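PDB 3CE2: putative peptidase from Chlamydophila abortus, which probably acts as a zinc-dependent oligopeptidase of the M3B family, hydrolysing small bioactive peptides. Local coordinates for residues 432-435 with 436-440; 462-465 with 466-470. One frame throughout, in Å; residues are numbered along the deposited sequence.

Contact 1: residues 432-435 with 436-440; sequences ASTL and NEMLL
Leu435 and Leu439, one turn apart on the same helix, meet through their CD2 methyls, Leu435 CD2 lying 4.3 Å from Leu439 CD2. Both carry CG opposite the backbone N (chi1 -178° and -170°), which sends the two branched ends out along one flank. Leu435 also slants across Asn436, its CD2 lying 3.8 Å from Asn436 OD1. The polar end of Asn436 is turned to other partners: ND2 donates to Ala401 O and to the hydroxyl of Tyr348, a pairing that suits an amide in a buried place.

A quarter-turn round, Glu437 runs its extended chain back beside the preceding turn, and OE2 comes within 4.0 Å of Thr434 CA. CG sits beside the backbone N (chi1 -87°), a turn that carries the carboxylate toward the start of the helix, where OE2 is hydrogen-bonded to His402 ND1. His402 and His406 of the HExxH helix bind the zinc with Glu430, just before this helix. Helix 431-447 supplies their second shell: Glu437 probably holds the His402 imidazole in orientation and may make it a stronger donor to the metal, and Ser433 is small enough to sit against both histidines. Ser433 OG and Thr434 OG1 are both hydrogen-bonded to Glu430 O. On a further face Thr434 CG2 lies 4.3 Å from Met438 CG.

Backbone bonds tie each pair four residues apart, among them Leu439 N to Leu435 O at 2.9 Å. Around this helix, 394-416 faces Ser433 and Ala432, helix 536-553 packs on Thr434, Leu435 and Met438, and helix 559-567 meets Ala432 and Leu435.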
ATOM      1  N   ALA A 432       4.931  -8.833   1.435  1.00 37.75           N
ATOM      2  CA  ALA A 432       6.236  -9.382   1.065  1.00 36.91           C
ATOM      3  C   ALA A 432       7.338  -8.381   1.298  1.00 42.70           C
ATOM      4  O   ALA A 432       8.431  -8.751   1.739  1.00 43.60           O
ATOM      5  CB  ALA A 432       6.247  -9.828  -0.370  1.00 33.58           C
ATOM      6  N   SER A 433       7.056  -7.115   0.990  1.00 41.17           N
ATOM      7  CA  SER A 433       8.042  -6.056   1.167  1.00 43.43           C
ATOM      8  C   SER A 433       8.331  -5.803   2.648  1.00 45.75           C
ATOM      9  O   SER A 433       9.491  -5.653   3.056  1.00 39.99           O
ATOM     10  CB  SER A 433       7.538  -4.776   0.519  1.00 44.05           C
ATOM     11  OG  SER A 433       6.196  -4.545   0.907  1.00 53.17           O
ATOM     12  N   THR A 434       7.264  -5.771   3.446  1.00 44.84           N
ATOM     13  CA  THR A 434       7.372  -5.474   4.861  1.00 40.52           C
ATOM     14  C   THR A 434       8.108  -6.598   5.565  1.00 41.67           C
ATOM     15  O   THR A 434       9.022  -6.349   6.360  1.00 40.02           O
ATOM     16  CB  THR A 434       5.982  -5.247   5.487  1.00 43.79           C
ATOM     17  OG1 THR A 434       5.426  -4.027   4.975  1.00 44.48           O
ATOM     18  CG2 THR A 434       6.081  -5.138   6.986  1.00 39.38           C
ATOM     19  N   LEU A 435       7.732  -7.834   5.253  1.00 43.38           N
ATOM     20  CA  LEU A 435       8.438  -8.992   5.801  1.00 41.11           C
ATOM     21  C   LEU A 435       9.934  -8.923   5.503  1.00 41.62           C
ATOM     22  O   LEU A 435      10.748  -9.131   6.396  1.00 49.80           O
ATOM     23  CB  LEU A 435       7.844 -10.308   5.297  1.00 39.31           C
ATOM     24  CG  LEU A 435       8.462 -11.612   5.835  1.00 40.55           C
ATOM     25  CD1 LEU A 435       7.424 -12.727   5.948  1.00 36.80           C
ATOM     26  CD2 LEU A 435       9.653 -12.081   5.028  1.00 31.41           C
ATOM     27  N   ASN A 436      10.310  -8.621   4.269  1.00 37.49           N
ATOM     28  CA  ASN A 436      11.733  -8.416   3.970  1.00 42.42           C
ATOM     29  C   ASN A 436      12.398  -7.307   4.801  1.00 43.34           C
ATOM     30  O   ASN A 436      13.497  -7.495   5.299  1.00 46.66           O
ATOM     31  CB  ASN A 436      11.977  -8.192   2.469  1.00 39.67           C
ATOM     32  CG  ASN A 436      11.955  -9.480   1.681  1.00 41.23           C
ATOM     33  OD1 ASN A 436      11.680 -10.544   2.224  1.00 46.62           O
ATOM     34  ND2 ASN A 436      12.227  -9.393   0.389  1.00 41.35           N
ATOM     35  N   GLU A 437      11.748  -6.155   4.952  1.00 44.61           N
ATOM     36  CA  GLU A 437      12.322  -5.095   5.774  1.00 41.25           C
ATOM     37  C   GLU A 437      12.595  -5.646   7.144  1.00 42.74           C
ATOM     38  O   GLU A 437      13.674  -5.468   7.674  1.00 47.23           O
ATOM     39  CB  GLU A 437      11.363  -3.938   5.945  1.00 46.81           C
ATOM     40  CG  GLU A 437      11.423  -2.879   4.864  1.00 65.42           C
ATOM     41  CD  GLU A 437      10.177  -1.991   4.871  1.00 71.96           C
ATOM     42  OE1 GLU A 437      10.020  -1.182   5.812  1.00 75.21           O
ATOM     43  OE2 GLU A 437       9.345  -2.124   3.945  1.00 76.68           O
ATOM     44  N   MET A 438      11.591  -6.303   7.723  1.00 42.97           N
ATOM     45  CA  MET A 438      11.649  -6.785   9.107  1.00 41.01           C
ATOM     46  C   MET A 438      12.707  -7.854   9.314  1.00 39.99           C
ATOM     47  O   MET A 438      13.476  -7.802  10.260  1.00 45.52           O
ATOM     48  CB  MET A 438      10.270  -7.277   9.552  1.00 44.43           C
ATOM     49  CG  MET A 438       9.246  -6.142   9.662  1.00 44.85           C
ATOM     50  SD  MET A 438       9.588  -5.064  11.074  1.00 53.19           S
ATOM     51  CE  MET A 438       9.348  -3.442  10.373  1.00 50.90           C
ATOM     52  N   LEU A 439      12.742  -8.820   8.414  1.00 45.14           N
ATOM     53  CA  LEU A 439      13.767  -9.843   8.398  1.00 41.84           C
ATOM     54  C   LEU A 439      15.159  -9.230   8.382  1.00 43.62           C
ATOM     55  O   LEU A 439      16.028  -9.644   9.134  1.00 45.77           O
ATOM     56  CB  LEU A 439      13.583 -10.706   7.158  1.00 38.96           C
ATOM     57  CG  LEU A 439      14.402 -11.993   7.032  1.00 40.45           C
ATOM     58  CD1 LEU A 439      14.664 -12.686   8.397  1.00 35.44           C
ATOM     59  CD2 LEU A 439      13.708 -12.933   6.033  1.00 32.69           C
ATOM     60  N   LEU A 440      15.386  -8.262   7.501  1.00 45.55           N
ATOM     61  CA  LEU A 440      16.699  -7.626   7.405  1.00 46.43           C
ATOM     62  C   LEU A 440      17.143  -7.061   8.771  1.00 51.38           C
ATOM     63  O   LEU A 440      18.217  -7.393   9.265  1.00 53.52           O
ATOM     64  CB  LEU A 440      16.663  -6.542   6.340  1.00 42.95           C
ATOM     65  CG  LEU A 440      17.805  -5.535   6.305  1.00 45.36           C
ATOM     66  CD1 LEU A 440      19.012  -6.141   5.667  1.00 40.75           C
ATOM     67  CD2 LEU A 440      17.400  -4.278   5.545  1.00 42.92           C
TER

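Contact 2: residues 462-465 with 466-470; sequences LDTI and FSTLF
Leu462 and Phe466 pack one turn apart, with Leu462 CD2 reaching 4.2 Å from Phe466 CE2 on the ring. The ring lies back along the preceding turn, where Leu462 O stands at its edge, near the ring plane, 3.3 Å from Phe466 CD2. The same carbonyl accepts the backbone bond from Phe466 N. A flat aromatic suits this flank, because Tyr298 of helix 292-306 meets the ring with planes only about 10° apart.

Thr464 and Thr468 lie side by side and point the same way, although how closely their methyls approach is doubtful, since Thr468 CG2 sits too close to Thr464 O in the model. Thr464 puts OG1 beside its own N (chi1 -67°), from where it bonds to Arg460 O, a usual way for a helical threonine to satisfy its hydroxyl.

All this belongs to the long helix 451-487 of the largely helical M3 peptidase fold, which here widens into a pi-type turn at 466-470. The i to i-4 bond from Leu469 N to Ile465 O, 2.8 Å long, is kept where the helix enters the wider turn.

Ser467 turns OG into the position between its N and carbonyl carbon (chi1 77°), bringing it 3.2 Å from Asp463 O, a weak and unsettled bond beside the firmer one from Ser467 N to the same Asp463 O at 2.8 Å. The Asp463 carboxylate reaches helix 292-306, where OD1 forms a salt bridge with Lys302 NZ and a hydrogen bond with Tyr298 OH. Ile465 and Leu469 present branched apolar ends to different neighbours, Ile599 of helix 590-607 and helix 536-553 respectively.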
ATOM      1  N   LEU A 462      10.634  -0.624  15.786  1.00 46.38           N
ATOM      2  CA  LEU A 462       9.420  -0.460  16.572  1.00 44.66           C
ATOM      3  C   LEU A 462       8.632   0.776  16.149  1.00 46.63           C
ATOM      4  O   LEU A 462       7.396   0.740  16.082  1.00 46.91           O
ATOM      5  CB  LEU A 462       9.715  -0.505  18.068  1.00 46.59           C
ATOM      6  CG  LEU A 462      10.213  -1.902  18.490  1.00 49.58           C
ATOM      7  CD1 LEU A 462      11.109  -1.876  19.713  1.00 41.12           C
ATOM      8  CD2 LEU A 462       9.048  -2.894  18.697  1.00 45.86           C
ATOM      9  N   ASP A 463       9.333   1.861  15.826  1.00 47.59           N
ATOM     10  CA  ASP A 463       8.657   3.070  15.312  1.00 49.47           C
ATOM     11  C   ASP A 463       7.761   2.702  14.117  1.00 51.29           C
ATOM     12  O   ASP A 463       6.603   3.141  14.020  1.00 52.96           O
ATOM     13  CB  ASP A 463       9.674   4.142  14.885  1.00 47.18           C
ATOM     14  CG  ASP A 463      10.416   4.803  16.083  1.00 55.85           C
ATOM     15  OD1 ASP A 463       9.983   4.670  17.271  1.00 47.88           O
ATOM     16  OD2 ASP A 463      11.452   5.471  15.814  1.00 56.45           O
ATOM     17  N   THR A 464       8.311   1.888  13.215  1.00 42.85           N
ATOM     18  CA  THR A 464       7.600   1.427  12.033  1.00 44.57           C
ATOM     19  C   THR A 464       6.391   0.584  12.420  1.00 45.71           C
ATOM     20  O   THR A 464       5.264   0.837  11.982  1.00 49.01           O
ATOM     21  CB  THR A 464       8.528   0.561  11.181  1.00 44.67           C
ATOM     22  OG1 THR A 464       9.571   1.380  10.658  1.00 46.68           O
ATOM     23  CG2 THR A 464       7.782  -0.094  10.047  1.00 39.55           C
ATOM     24  N   ILE A 465       6.632  -0.423  13.253  1.00 44.47           N
ATOM     25  CA  ILE A 465       5.551  -1.268  13.728  1.00 43.53           C
ATOM     26  C   ILE A 465       4.479  -0.426  14.435  1.00 43.17           C
ATOM     27  O   ILE A 465       3.283  -0.545  14.143  1.00 44.05           O
ATOM     28  CB  ILE A 465       6.077  -2.367  14.649  1.00 36.28           C
ATOM     29  CG1 ILE A 465       7.061  -3.243  13.886  1.00 33.42           C
ATOM     30  CG2 ILE A 465       4.959  -3.219  15.105  1.00 31.20           C
ATOM     31  CD1 ILE A 465       7.712  -4.295  14.748  1.00 29.16           C
ATOM     32  N   PHE A 466       4.899   0.444  15.343  1.00 40.63           N
ATOM     33  CA  PHE A 466       3.908   1.243  16.063  1.00 44.08           C
ATOM     34  C   PHE A 466       3.178   2.250  15.201  1.00 45.91           C
ATOM     35  O   PHE A 466       2.002   2.482  15.425  1.00 52.40           O
ATOM     36  CB  PHE A 466       4.450   1.849  17.367  1.00 45.76           C
ATOM     37  CG  PHE A 466       4.439   0.874  18.501  1.00 47.56           C
ATOM     38  CD1 PHE A 466       3.270   0.654  19.229  1.00 46.14           C
ATOM     39  CD2 PHE A 466       5.571   0.114  18.796  1.00 46.79           C
ATOM     40  CE1 PHE A 466       3.240  -0.287  20.239  1.00 46.02           C
ATOM     41  CE2 PHE A 466       5.548  -0.832  19.816  1.00 41.00           C
ATOM     42  CZ  PHE A 466       4.391  -1.024  20.539  1.00 45.55           C
ATOM     43  N   SER A 467       3.834   2.826  14.202  1.00 47.00           N
ATOM     44  CA  SER A 467       3.100   3.744  13.330  1.00 52.97           C
ATOM     45  C   SER A 467       2.275   3.033  12.255  1.00 52.18           C
ATOM     46  O   SER A 467       1.198   3.524  11.872  1.00 49.93           O
ATOM     47  CB  SER A 467       4.014   4.789  12.696  1.00 56.45           C
ATOM     48  OG  SER A 467       4.733   4.204  11.638  1.00 68.18           O
ATOM     49  N   THR A 468       2.741   1.882  11.765  1.00 46.48           N
ATOM     50  CA  THR A 468       1.942   1.262  10.730  1.00 47.44           C
ATOM     51  C   THR A 468       0.882   0.308  11.273  1.00 46.49           C
ATOM     52  O   THR A 468      -0.097   0.017  10.582  1.00 48.74           O
ATOM     53  CB  THR A 468       2.751   0.683   9.519  1.00 48.62           C
ATOM     54  OG1 THR A 468       2.498  -0.716   9.362  1.00 54.40           O
ATOM     55  CG2 THR A 468       4.226   0.967   9.624  1.00 49.76           C
ATOM     56  N   LEU A 469       1.025  -0.148  12.508  1.00 46.83           N
ATOM     57  CA  LEU A 469      -0.016  -1.009  13.061  1.00 41.62           C
ATOM     58  C   LEU A 469      -0.972  -0.257  13.988  1.00 43.57           C
ATOM     59  O   LEU A 469      -2.147  -0.083  13.667  1.00 44.60           O
ATOM     60  CB  LEU A 469       0.594  -2.227  13.737  1.00 42.10           C
ATOM     61  CG  LEU A 469      -0.272  -3.037  14.705  1.00 49.56           C
ATOM     62  CD1 LEU A 469      -1.684  -3.163  14.222  1.00 52.52           C
ATOM     63  CD2 LEU A 469       0.316  -4.417  14.913  1.00 48.09           C
ATOM     64  N   PHE A 470      -0.474   0.206  15.127  1.00 47.51           N
ATOM     65  CA  PHE A 470      -1.337   0.854  16.130  1.00 48.52           C
ATOM     66  C   PHE A 470      -1.968   2.156  15.663  1.00 47.75           C
ATOM     67  O   PHE A 470      -3.195   2.334  15.751  1.00 47.57           O
ATOM     68  CB  PHE A 470      -0.591   1.045  17.461  1.00 45.72           C
ATOM     69  CG  PHE A 470      -0.402  -0.235  18.207  1.00 48.24           C
ATOM     70  CD1 PHE A 470      -1.335  -0.648  19.147  1.00 50.14           C
ATOM     71  CD2 PHE A 470       0.659  -1.069  17.916  1.00 48.34           C
ATOM     72  CE1 PHE A 470      -1.199  -1.859  19.814  1.00 47.58           C
ATOM     73  CE2 PHE A 470       0.806  -2.274  18.586  1.00 51.05           C
ATOM     74  CZ  PHE A 470      -0.129  -2.670  19.531  1.00 45.23           C
TER

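In the fold
Contact 1 comes first in the chain, on helix 431-447, and contact 2 follows on the next helix, 451-487; both lie within the Peptidase family M3 range. Their centres are 14 Å apart, yet the two helices touch: Met438 CE lies 3.7 Å from Thr464 CG2, and Met438 SD 4.2 Å from Ile465 CD1. Helix 536-553 packs against both, with Ile542 meeting Thr434 from one and Thr468 and Leu469 from the other. Contact 1 borders the zinc site of His402, His406 and Glu430, whereas contact 2 lies farther off, the side chain of Thr468 being about 11 Å from a bound zinc ion, and adjoins the site through its packing on helix 431-447.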